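Long-range contacts in Obg-like ATPase 1 (Schizosaccharomyces pombe, PDB 1NI3), which hydrolyses ATP and, less efficiently, GTP with magnesium as cofactor, and negatively regulates the G2/M transition of the cell cycle: residues Q201-K205 against N256-D260; N309-C313 against A332-I336. One frame throughout, in Å; residues are numbered along the deposited sequence.

Contact 1. Residues Q201-K205 against N256-D260; sequences QPIRK and NSPGD
A salt-bridge network in the OBG-type G domain joins Arg-204 and Lys-205 to Asp-260, linking the loop that follows helix 179-199, with a short 3-10 segment at 203-205, to the loop that leads from helix 246-254 into strand 262-265. Arg-204 and Lys-205 each come toward Asp-260 from the opposite direction to its side chain. Lys-205 NZ lies 3.0 Å from both OD1 and OD2 of Asp-260, so it straddles the carboxylate; as hydrogen bonds both links are weak. A bend at chi2, followed by an extended end, carries the ammonium group there. The same nitrogen gives its shortest bond to the backbone, with Lys-205 NZ 2.7 Å from Pro-258 O and a C=O...N angle of 157°, tilted moderately from the carbonyl plane. One ammonium thus ties the Pro-258 carbonyl and the Asp-260 carboxylate of the same loop together. Arg-204 presents the NE and NH2 edge of its guanidinium, with Asp-260 CG in its plane; the two flat groups are turned 69° apart. Its bonds are weak: Arg-204 NH2 lies 3.3 Å from both OD1 and OD2 of Asp-260, and Arg-204 NE 3.4 Å from Asp-260 OD1, so both oxygens are engaged. Two positive groups beside one carboxylate would be expected to stabilise its ionised form. Around this network, Tyr-229 of strand 227-232 packs against Ser-257 and Asp-260, while Tyr-195 of helix 179-199 touches Lys-205 and Gln-201. Farther along, Gln-201 OE1 comes within 3.9 Å of Pro-258 CD, a van der Waals contact at the margin. Ser-257 acts within its own loop as a second-shell residue: its OG donates to Asp-260 OD2 over 2.6 Å, meeting the syn side of that oxygen 33° out of the carboxylate plane.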
ATOM      1  N   GLN A 201     -14.976 -12.588   9.127  1.00 51.81           N
ATOM      2  CA  GLN A 201     -13.604 -12.238   8.728  1.00 53.05           C
ATOM      3  C   GLN A 201     -13.567 -11.296   7.517  1.00 51.23           C
ATOM      4  O   GLN A 201     -14.445 -11.347   6.655  1.00 53.02           O
ATOM      5  CB  GLN A 201     -12.798 -13.494   8.391  1.00 55.03           C
ATOM      6  CG  GLN A 201     -12.246 -14.219   9.600  1.00 62.83           C
ATOM      7  CD  GLN A 201     -10.952 -14.961   9.291  1.00 67.48           C
ATOM      8  OE1 GLN A 201      -9.949 -14.351   8.908  1.00 69.27           O
ATOM      9  NE2 GLN A 201     -10.967 -16.278   9.465  1.00 70.25           N
ATOM     10  N   PRO A 202     -12.545 -10.426   7.440  1.00 48.17           N
ATOM     11  CA  PRO A 202     -12.443  -9.497   6.314  1.00 46.97           C
ATOM     12  C   PRO A 202     -12.510 -10.215   4.975  1.00 47.03           C
ATOM     13  O   PRO A 202     -11.857 -11.236   4.766  1.00 49.59           O
ATOM     14  CB  PRO A 202     -11.114  -8.785   6.564  1.00 44.37           C
ATOM     15  CG  PRO A 202     -10.376  -9.696   7.482  1.00 46.85           C
ATOM     16  CD  PRO A 202     -11.440 -10.222   8.387  1.00 46.45           C
ATOM     17  N   ILE A 203     -13.322  -9.667   4.076  1.00 47.12           N
ATOM     18  CA  ILE A 203     -13.544 -10.242   2.750  1.00 47.46           C
ATOM     19  C   ILE A 203     -12.248 -10.562   1.987  1.00 48.26           C
ATOM     20  O   ILE A 203     -12.192 -11.525   1.210  1.00 44.69           O
ATOM     21  CB  ILE A 203     -14.436  -9.295   1.884  1.00 45.68           C
ATOM     22  CG1 ILE A 203     -15.297 -10.119   0.936  1.00 46.25           C
ATOM     23  CG2 ILE A 203     -13.582  -8.304   1.112  1.00 47.83           C
ATOM     24  CD1 ILE A 203     -16.380 -10.928   1.647  1.00 46.44           C
ATOM     25  N   ARG A 204     -11.202  -9.774   2.219  1.00 47.90           N
ATOM     26  CA  ARG A 204      -9.948 -10.006   1.526  1.00 46.64           C
ATOM     27  C   ARG A 204      -9.345 -11.356   1.906  1.00 47.19           C
ATOM     28  O   ARG A 204      -8.382 -11.809   1.283  1.00 46.87           O
ATOM     29  CB  ARG A 204      -8.958  -8.901   1.853  1.00 46.32           C
ATOM     30  CG  ARG A 204      -8.436  -8.903   3.262  1.00 45.37           C
ATOM     31  CD  ARG A 204      -7.248  -7.977   3.334  1.00 50.03           C
ATOM     32  NE  ARG A 204      -6.657  -7.942   4.661  1.00 53.95           N
ATOM     33  CZ  ARG A 204      -7.108  -7.186   5.653  1.00 56.27           C
ATOM     34  NH1 ARG A 204      -8.157  -6.394   5.465  1.00 60.18           N
ATOM     35  NH2 ARG A 204      -6.512  -7.226   6.836  1.00 57.92           N
ATOM     36  N   LYS A 205      -9.919 -12.002   2.917  1.00 46.18           N
ATOM     37  CA  LYS A 205      -9.413 -13.287   3.382  1.00 47.14           C
ATOM     38  C   LYS A 205     -10.162 -14.508   2.862  1.00 47.04           C
ATOM     39  O   LYS A 205      -9.704 -15.640   3.027  1.00 48.12           O
ATOM     40  CB  LYS A 205      -9.402 -13.310   4.911  1.00 48.45           C
ATOM     41  CG  LYS A 205      -8.604 -12.179   5.539  1.00 52.04           C
ATOM     42  CD  LYS A 205      -7.122 -12.277   5.202  1.00 58.11           C
ATOM     43  CE  LYS A 205      -6.315 -11.173   5.881  1.00 59.69           C
ATOM     44  NZ  LYS A 205      -4.889 -11.186   5.456  1.00 59.68           N
ATOM     45  N   ASN A 256      -7.088 -13.729  13.602  1.00 70.84           N
ATOM     46  CA  ASN A 256      -8.143 -12.774  13.281  1.00 70.30           C
ATOM     47  C   ASN A 256      -7.932 -12.115  11.933  1.00 69.68           C
ATOM     48  O   ASN A 256      -8.881 -11.729  11.246  1.00 69.60           O
ATOM     49  CB  ASN A 256      -8.197 -11.691  14.351  1.00 71.91           C
ATOM     50  CG  ASN A 256      -8.704 -12.211  15.678  1.00 72.37           C
ATOM     51  OD1 ASN A 256      -9.890 -12.505  15.824  1.00 74.39           O
ATOM     52  ND2 ASN A 256      -7.803 -12.355  16.647  1.00 69.73           N
ATOM     53  N   SER A 257      -6.667 -11.976  11.569  1.00 68.12           N
ATOM     54  CA  SER A 257      -6.307 -11.375  10.307  1.00 66.03           C
ATOM     55  C   SER A 257      -4.964 -11.979   9.973  1.00 64.20           C
ATOM     56  O   SER A 257      -3.931 -11.319  10.057  1.00 65.14           O
ATOM     57  CB  SER A 257      -6.197  -9.863  10.452  1.00 66.57           C
ATOM     58  OG  SER A 257      -6.660  -9.231   9.270  1.00 69.96           O
ATOM     59  N   PRO A 258      -4.965 -13.264   9.602  1.00 62.20           N
ATOM     60  CA  PRO A 258      -3.743 -13.985   9.254  1.00 59.00           C
ATOM     61  C   PRO A 258      -3.128 -13.520   7.947  1.00 57.06           C
ATOM     62  O   PRO A 258      -3.830 -13.058   7.048  1.00 55.64           O
ATOM     63  CB  PRO A 258      -4.213 -15.427   9.196  1.00 58.16           C
ATOM     64  CG  PRO A 258      -5.607 -15.286   8.667  1.00 59.77           C
ATOM     65  CD  PRO A 258      -6.147 -14.139   9.479  1.00 60.07           C
ATOM     66  N   GLY A 259      -1.807 -13.634   7.868  1.00 56.58           N
ATOM     67  CA  GLY A 259      -1.093 -13.253   6.671  1.00 55.61           C
ATOM     68  C   GLY A 259      -0.610 -11.825   6.663  1.00 55.35           C
ATOM     69  O   GLY A 259       0.471 -11.526   6.161  1.00 58.01           O
ATOM     70  N   ASP A 260      -1.415 -10.935   7.225  1.00 53.87           N
ATOM     71  CA  ASP A 260      -1.075  -9.520   7.260  1.00 51.99           C
ATOM     72  C   ASP A 260       0.274  -9.237   7.917  1.00 50.04           C
ATOM     73  O   ASP A 260       0.609  -9.780   8.968  1.00 49.63           O
ATOM     74  CB  ASP A 260      -2.187  -8.758   7.961  1.00 52.62           C
ATOM     75  CG  ASP A 260      -3.512  -8.938   7.266  1.00 54.86           C
ATOM     76  OD1 ASP A 260      -3.625  -8.522   6.090  1.00 55.71           O
ATOM     77  OD2 ASP A 260      -4.433  -9.512   7.876  1.00 57.65           O
TER

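Contact 2. Residues N309-C313 against A332-I336; sequences NYFTC and AAGVI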
ATOM      1  N   ASN A 309       7.914  -1.706 -10.996  1.00 45.01           N
ATOM      2  CA  ASN A 309       8.352  -0.570 -11.787  1.00 46.15           C
ATOM      3  C   ASN A 309       9.387  -0.948 -12.825  1.00 47.20           C
ATOM      4  O   ASN A 309       9.965  -2.036 -12.801  1.00 49.20           O
ATOM      5  CB  ASN A 309       8.971   0.471 -10.868  1.00 47.93           C
ATOM      6  CG  ASN A 309      10.258  -0.022 -10.243  1.00 51.15           C
ATOM      7  OD1 ASN A 309      10.360  -1.186  -9.857  1.00 54.44           O
ATOM      8  ND2 ASN A 309      11.246   0.855 -10.140  1.00 50.83           N
ATOM      9  N   TYR A 310       9.607  -0.027 -13.748  1.00 47.34           N
ATOM     10  CA  TYR A 310      10.617  -0.202 -14.766  1.00 47.42           C
ATOM     11  C   TYR A 310      11.252   1.187 -14.832  1.00 47.96           C
ATOM     12  O   TYR A 310      10.668   2.147 -14.327  1.00 47.11           O
ATOM     13  CB  TYR A 310       9.996  -0.606 -16.107  1.00 48.25           C
ATOM     14  CG  TYR A 310       9.229   0.469 -16.836  1.00 49.26           C
ATOM     15  CD1 TYR A 310       7.842   0.573 -16.726  1.00 48.40           C
ATOM     16  CD2 TYR A 310       9.890   1.362 -17.677  1.00 49.40           C
ATOM     17  CE1 TYR A 310       7.139   1.536 -17.447  1.00 47.55           C
ATOM     18  CE2 TYR A 310       9.197   2.324 -18.391  1.00 47.73           C
ATOM     19  CZ  TYR A 310       7.825   2.403 -18.274  1.00 47.84           C
ATOM     20  OH  TYR A 310       7.147   3.341 -19.008  1.00 53.97           O
ATOM     21  N   PHE A 311      12.441   1.315 -15.414  1.00 48.69           N
ATOM     22  CA  PHE A 311      13.084   2.627 -15.462  1.00 45.79           C
ATOM     23  C   PHE A 311      13.292   3.136 -16.867  1.00 43.98           C
ATOM     24  O   PHE A 311      13.068   2.429 -17.839  1.00 41.77           O
ATOM     25  CB  PHE A 311      14.461   2.594 -14.791  1.00 43.80           C
ATOM     26  CG  PHE A 311      14.499   1.826 -13.514  1.00 42.40           C
ATOM     27  CD1 PHE A 311      14.747   0.463 -13.520  1.00 40.67           C
ATOM     28  CD2 PHE A 311      14.270   2.462 -12.300  1.00 43.75           C
ATOM     29  CE1 PHE A 311      14.768  -0.253 -12.334  1.00 43.84           C
ATOM     30  CE2 PHE A 311      14.288   1.752 -11.110  1.00 44.32           C
ATOM     31  CZ  PHE A 311      14.537   0.390 -11.127  1.00 43.80           C
ATOM     32  N   THR A 312      13.706   4.392 -16.958  1.00 43.63           N
ATOM     33  CA  THR A 312      14.037   5.005 -18.232  1.00 46.10           C
ATOM     34  C   THR A 312      15.305   5.774 -17.912  1.00 49.86           C
ATOM     35  O   THR A 312      15.263   6.872 -17.358  1.00 53.96           O
ATOM     36  CB  THR A 312      12.937   5.951 -18.775  1.00 43.26           C
ATOM     37  OG1 THR A 312      12.723   7.033 -17.871  1.00 44.81           O
ATOM     38  CG2 THR A 312      11.642   5.198 -18.990  1.00 42.85           C
ATOM     39  N   CYS A 313      16.444   5.164 -18.228  1.00 53.62           N
ATOM     40  CA  CYS A 313      17.745   5.767 -17.949  1.00 55.09           C
ATOM     41  C   CYS A 313      18.312   6.575 -19.111  1.00 56.63           C
ATOM     42  O   CYS A 313      18.015   6.330 -20.280  1.00 57.71           O
ATOM     43  CB  CYS A 313      18.720   4.670 -17.566  1.00 52.55           C
ATOM     44  SG  CYS A 313      18.008   3.552 -16.368  1.00 62.41           S
ATOM     45  N   ALA A 332       2.415   0.233 -20.218  1.00 50.14           N
ATOM     46  CA  ALA A 332       3.569   0.720 -19.464  1.00 49.75           C
ATOM     47  C   ALA A 332       4.102   2.002 -20.087  1.00 49.60           C
ATOM     48  O   ALA A 332       4.381   2.975 -19.398  1.00 50.08           O
ATOM     49  CB  ALA A 332       4.662  -0.331 -19.453  1.00 47.46           C
ATOM     50  N   ALA A 333       4.254   1.982 -21.404  1.00 49.44           N
ATOM     51  CA  ALA A 333       4.749   3.136 -22.129  1.00 49.70           C
ATOM     52  C   ALA A 333       3.742   4.275 -22.016  1.00 51.42           C
ATOM     53  O   ALA A 333       4.113   5.447 -21.915  1.00 50.29           O
ATOM     54  CB  ALA A 333       4.969   2.772 -23.582  1.00 48.85           C
ATOM     55  N   GLY A 334       2.460   3.923 -22.038  1.00 53.01           N
ATOM     56  CA  GLY A 334       1.426   4.931 -21.945  1.00 54.13           C
ATOM     57  C   GLY A 334       1.649   5.790 -20.723  1.00 56.09           C
ATOM     58  O   GLY A 334       1.365   6.987 -20.727  1.00 56.47           O
ATOM     59  N   VAL A 335       2.172   5.167 -19.671  1.00 57.89           N
ATOM     60  CA  VAL A 335       2.443   5.850 -18.408  1.00 58.94           C
ATOM     61  C   VAL A 335       3.186   7.187 -18.594  1.00 61.99           C
ATOM     62  O   VAL A 335       2.798   8.208 -18.018  1.00 61.90           O
ATOM     63  CB  VAL A 335       3.252   4.931 -17.467  1.00 55.36           C
ATOM     64  CG1 VAL A 335       3.562   5.643 -16.165  1.00 57.52           C
ATOM     65  CG2 VAL A 335       2.459   3.659 -17.194  1.00 53.50           C
ATOM     66  N   ILE A 336       4.235   7.184 -19.413  1.00 64.33           N
ATOM     67  CA  ILE A 336       5.013   8.389 -19.669  1.00 67.64           C
ATOM     68  C   ILE A 336       4.269   9.375 -20.560  1.00 71.01           C
ATOM     69  O   ILE A 336       4.008  10.513 -20.166  1.00 69.32           O
ATOM     70  CB  ILE A 336       6.358   8.033 -20.321  1.00 67.32           C
ATOM     71  CG1 ILE A 336       7.148   7.123 -19.384  1.00 66.26           C
ATOM     72  CG2 ILE A 336       7.142   9.298 -20.641  1.00 67.27           C
ATOM     73  CD1 ILE A 336       8.531   6.808 -19.857  1.00 65.61           C
TER
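Strand-on-helix packing in the TGS domain, whose family belongs to the ubiquitin clan, brings Tyr-310 and Thr-312 of strand 307-312 against Ala-332 and Ile-336 of helix 329-336. The axes of the local segments approach to 10.6 Å at an angle of 54°, and the gap is bridged by side chains two residues apart on the same strand face. The polar link is one hydrogen bond, in which Tyr-310 OH donates to Ala-332 O over 2.8 Å. The hydroxyl stands above the carbonyl plane, 63° out of it, so neither lone pair is met directly; Ala-332 O lies at the ring edge, near the ring plane. With chi1 at 72°, CG sits between the backbone N and the carbonyl carbon, and the ring projects to the helix.

Van der Waals packing flanks this bond. Ile-336 lies against the hydroxyl, its CG1 3.8 Å from Tyr-310 OH. Of the apolar pairs, Tyr-310 CE1 rests 3.7 Å from Ala-332 CB. Trp-321 of the adjoining strand 317-324 meets the tyrosine ring and touches Ile-336, and Trp-321 NE1 hydrogen-bonds with Thr-312 OG1. The threonine's other branch faces the helix: Thr-312 CG2 and Ile-336 CD1 meet tip to tip at 3.6 Å.

Overall arrangement
Contact 1 is complete by residue 260, well before the chain reaches residue 309 of contact 2. Their centres lie 33 Å apart on opposite sides of the chain's centre, and their nearest atoms remain about 21 Å apart, so they do not touch. Contact 1 belongs to the OBG-type G range and contact 2 to the TGS range. A mixed sheet nevertheless connects their surroundings: strands 227-232 and 262-265, beside contact 1, and strand 307-312 of contact 2 belong to it, with strand 317-324 pairing both with 307-312 and with 81-90. Each contact therefore ties together elements within its own domain, while the shared sheet continues between them.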